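Local coordinates for protein cytochrome CH (Methylobacterium extorquens, PDB 1QN2) that carries a covalently bound heme c and, as a cytochrome c2-type protein, probably shuttles electrons between redox partners, at residues Val25-Lys30 with Asp42-Ser47. Residues are numbered along the deposited sequence; the frame is centred on the assembly and turned at random.
Sequences VGPTLK and DGYAFS. With HEC (heme c), chain D.
Pro27 lies against the ring of Tyr44 in a CH-pi contact, illustrating how the class I cytochrome c fold, which here has no beta strand, builds its heme crevice from loops. Pro27 CB sits 3.9 Å from the centroid of the Tyr44 ring, 23° off the ring normal, and therefore over the face. The tyrosine reaches this place because its CG stands anti to the backbone N (chi1 174°), which carries the ring across residues 26 and 27 and sends the phenol toward Val25. There the hydroxyl donates to a backbone carbonyl, with Tyr44 OH 2.7 Å from Val25 O; the acceptor lies at the ring edge, and the donor is tilted 17° from the carbonyl plane. The face contact and the edge bond together help to hold the ring's position and rotation.

Phe46 meets the same proline from another direction, its side chain running roughly perpendicular to that of Pro27, with Pro27 CG 3.8 Å from Phe46 CE1. The phenylalanine ring also has Tyr44 CD2 over its centre, so proline, tyrosine and phenylalanine form one cluster at the propionate edge of the heme, with Pro27 over the porphyrin and the Phe46 ring beyond its rim, between the two propionates. Pro27 CD rests 3.6 Å from HEC C3D, while the Pro27 carbonyl oxygen accepts from His18 ND1, the bond that orients the proximal histidine in cytochromes c.

Just after Phe46, Ser47, the N-cap of helix 48-53, grips one heme propionate twice: Ser47 N lies 2.9 Å from HEC O2D, and Ser47 OG lies 2.9 Å from HEC O1D.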
loop_
_atom_site.group_PDB
_atom_site.type_symbol
_atom_site.label_atom_id
_atom_site.label_comp_id
_atom_site.label_asym_id
_atom_site.label_seq_id
_atom_site.Cartn_x
_atom_site.Cartn_y
_atom_site.Cartn_z
ATOM N N VAL A 25 8.035 9.349 -5.519
ATOM C CA VAL A 25 7.177 10.183 -4.641
ATOM C C VAL A 25 6.814 9.316 -3.407
ATOM O O VAL A 25 6.799 9.796 -2.288
ATOM C CB VAL A 25 5.858 10.526 -5.363
ATOM C CG1 VAL A 25 4.811 10.983 -4.350
ATOM C CG2 VAL A 25 6.060 11.512 -6.479
ATOM N N GLY A 26 6.536 8.056 -3.708
ATOM C CA GLY A 26 6.184 7.057 -2.718
ATOM C C GLY A 26 7.269 6.003 -2.608
ATOM O O GLY A 26 8.163 5.904 -3.457
ATOM N N PRO A 27 7.234 5.190 -1.550
ATOM C CA PRO A 27 8.311 4.199 -1.402
ATOM C C PRO A 27 8.122 3.007 -2.334
ATOM O O PRO A 27 7.039 2.813 -2.882
ATOM C CB PRO A 27 8.103 3.722 0.054
ATOM C CG PRO A 27 6.596 3.759 0.174
ATOM C CD PRO A 27 6.245 5.095 -0.465
ATOM N N THR A 28 9.190 2.222 -2.482
ATOM C CA THR A 28 9.054 1.018 -3.346
ATOM C C THR A 28 8.151 0.035 -2.555
ATOM O O THR A 28 8.260 0.038 -1.323
ATOM C CB THR A 28 10.428 0.338 -3.524
ATOM O OG1 THR A 28 10.243 -0.967 -4.093
ATOM C CG2 THR A 28 11.125 0.196 -2.181
ATOM N N LEU A 29 7.310 -0.713 -3.247
ATOM C CA LEU A 29 6.406 -1.658 -2.588
ATOM C C LEU A 29 6.954 -3.070 -2.612
ATOM O O LEU A 29 6.251 -4.042 -2.314
ATOM C CB LEU A 29 5.028 -1.612 -3.265
ATOM C CG LEU A 29 4.356 -0.242 -3.081
ATOM C CD1 LEU A 29 2.941 -0.216 -3.601
ATOM C CD2 LEU A 29 4.447 0.185 -1.617
ATOM N N LYS A 30 8.233 -3.214 -2.956
ATOM C CA LYS A 30 8.786 -4.577 -2.982
ATOM C C LYS A 30 8.727 -5.202 -1.597
ATOM O O LYS A 30 9.210 -4.627 -0.621
ATOM C CB LYS A 30 10.213 -4.562 -3.512
ATOM C CG LYS A 30 10.898 -5.927 -3.578
ATOM C CD LYS A 30 12.319 -5.760 -4.103
ATOM C CE LYS A 30 13.142 -7.026 -3.956
ATOM N NZ LYS A 30 14.607 -6.741 -3.957
ATOM N N ASP A 42 14.062 0.751 1.632
ATOM C CA ASP A 42 15.410 1.292 1.504
ATOM C C ASP A 42 15.511 2.711 2.033
ATOM O O ASP A 42 15.859 3.634 1.288
ATOM C CB ASP A 42 15.843 1.263 0.026
ATOM C CG ASP A 42 15.735 -0.124 -0.574
ATOM O OD1 ASP A 42 16.147 -1.097 0.093
ATOM O OD2 ASP A 42 15.236 -0.247 -1.713
ATOM N N GLY A 43 15.226 2.917 3.315
ATOM C CA GLY A 43 15.343 4.250 3.863
ATOM C C GLY A 43 14.424 5.317 3.311
ATOM O O GLY A 43 14.819 6.485 3.211
ATOM N N TYR A 44 13.193 4.963 2.941
ATOM C CA TYR A 44 12.309 6.047 2.419
ATOM C C TYR A 44 11.928 6.934 3.620
ATOM O O TYR A 44 11.884 6.400 4.727
ATOM C CB TYR A 44 11.048 5.406 1.838
ATOM C CG TYR A 44 9.993 6.389 1.401
ATOM C CD1 TYR A 44 10.043 6.998 0.152
ATOM C CD2 TYR A 44 8.977 6.764 2.276
ATOM C CE1 TYR A 44 9.092 7.913 -0.233
ATOM C CE2 TYR A 44 8.027 7.678 1.898
ATOM C CZ TYR A 44 8.087 8.256 0.650
ATOM O OH TYR A 44 7.145 9.179 0.266
ATOM N N ALA A 45 11.685 8.215 3.404
ATOM C CA ALA A 45 11.328 9.135 4.486
ATOM C C ALA A 45 9.829 9.103 4.765
ATOM O O ALA A 45 9.088 9.905 4.205
ATOM C CB ALA A 45 11.753 10.554 4.108
ATOM N N PHE A 46 9.393 8.185 5.619
ATOM C CA PHE A 46 7.978 8.066 5.951
ATOM C C PHE A 46 7.534 9.166 6.920
ATOM O O PHE A 46 8.320 9.762 7.646
ATOM C CB PHE A 46 7.713 6.700 6.605
ATOM C CG PHE A 46 7.880 5.540 5.659
ATOM C CD1 PHE A 46 6.876 5.214 4.765
ATOM C CD2 PHE A 46 9.024 4.763 5.708
ATOM C CE1 PHE A 46 7.006 4.127 3.916
ATOM C CE2 PHE A 46 9.175 3.672 4.862
ATOM C CZ PHE A 46 8.163 3.362 3.968
ATOM N N SER A 47 6.233 9.421 6.914
ATOM C CA SER A 47 5.671 10.446 7.822
ATOM C C SER A 47 5.785 9.925 9.264
ATOM O O SER A 47 5.959 8.722 9.477
ATOM C CB SER A 47 4.153 10.566 7.489
ATOM O OG SER A 47 3.507 9.374 7.924
HETATM FE FE HEC D . 0.906 4.672 -1.605
HETATM C CHA HEC D . 2.705 4.479 1.309
HETATM C CHB HEC D . 0.197 1.309 -1.388
HETATM C CHC HEC D . -1.447 5.001 -4.116
HETATM C CHD HEC D . 2.016 7.800 -2.169
HETATM N NA HEC D . 1.394 3.141 -0.281
HETATM C C1A HEC D . 2.124 3.293 0.879
HETATM C C2A HEC D . 2.139 2.072 1.490
HETATM C C3A HEC D . 1.440 1.179 0.739
HETATM C C4A HEC D . 0.970 1.848 -0.370
HETATM C CMA HEC D . 1.299 -0.271 1.189
HETATM C CAA HEC D . 2.828 1.733 2.790
HETATM C CBA HEC D . 4.236 1.221 2.483
HETATM C CGA HEC D . 5.129 1.043 3.706
HETATM O O1A HEC D . 4.660 0.956 4.868
HETATM O O2A HEC D . 6.281 0.566 3.509
HETATM N NB HEC D . -0.366 3.378 -2.622
HETATM C C1B HEC D . -0.446 2.032 -2.372
HETATM C C2B HEC D . -1.202 1.492 -3.387
HETATM C C3B HEC D . -1.760 2.522 -4.108
HETATM C C4B HEC D . -1.176 3.705 -3.669
HETATM C CMB HEC D . -1.620 0.052 -3.637
HETATM C CAB HEC D . -2.743 2.353 -5.087
HETATM C CBB HEC D . -4.041 1.955 -4.752
HETATM N NC HEC D . 0.343 6.175 -2.906
HETATM C C1C HEC D . -0.591 6.077 -3.900
HETATM C C2C HEC D . -0.497 7.243 -4.626
HETATM C C3C HEC D . 0.498 8.031 -4.104
HETATM C C4C HEC D . 1.001 7.365 -3.006
HETATM C CMC HEC D . -1.212 7.764 -5.861
HETATM C CAC HEC D . 0.896 9.279 -4.591
HETATM C CBC HEC D . 0.009 10.331 -4.837
HETATM N ND HEC D . 2.182 5.932 -0.586
HETATM C C1D HEC D . 2.433 7.198 -1.001
HETATM C C2D HEC D . 3.210 7.778 -0.018
HETATM C C3D HEC D . 3.421 6.844 0.943
HETATM C C4D HEC D . 2.765 5.682 0.621
HETATM C CMD HEC D . 3.815 9.164 0.118
HETATM C CAD HEC D . 4.180 7.057 2.239
HETATM C CBD HEC D . 3.037 7.380 3.220
HETATM C CGD HEC D . 3.533 7.953 4.544
HETATM O O1D HEC D . 2.649 8.370 5.343
HETATM O O2D HEC D . 4.737 7.934 4.878
#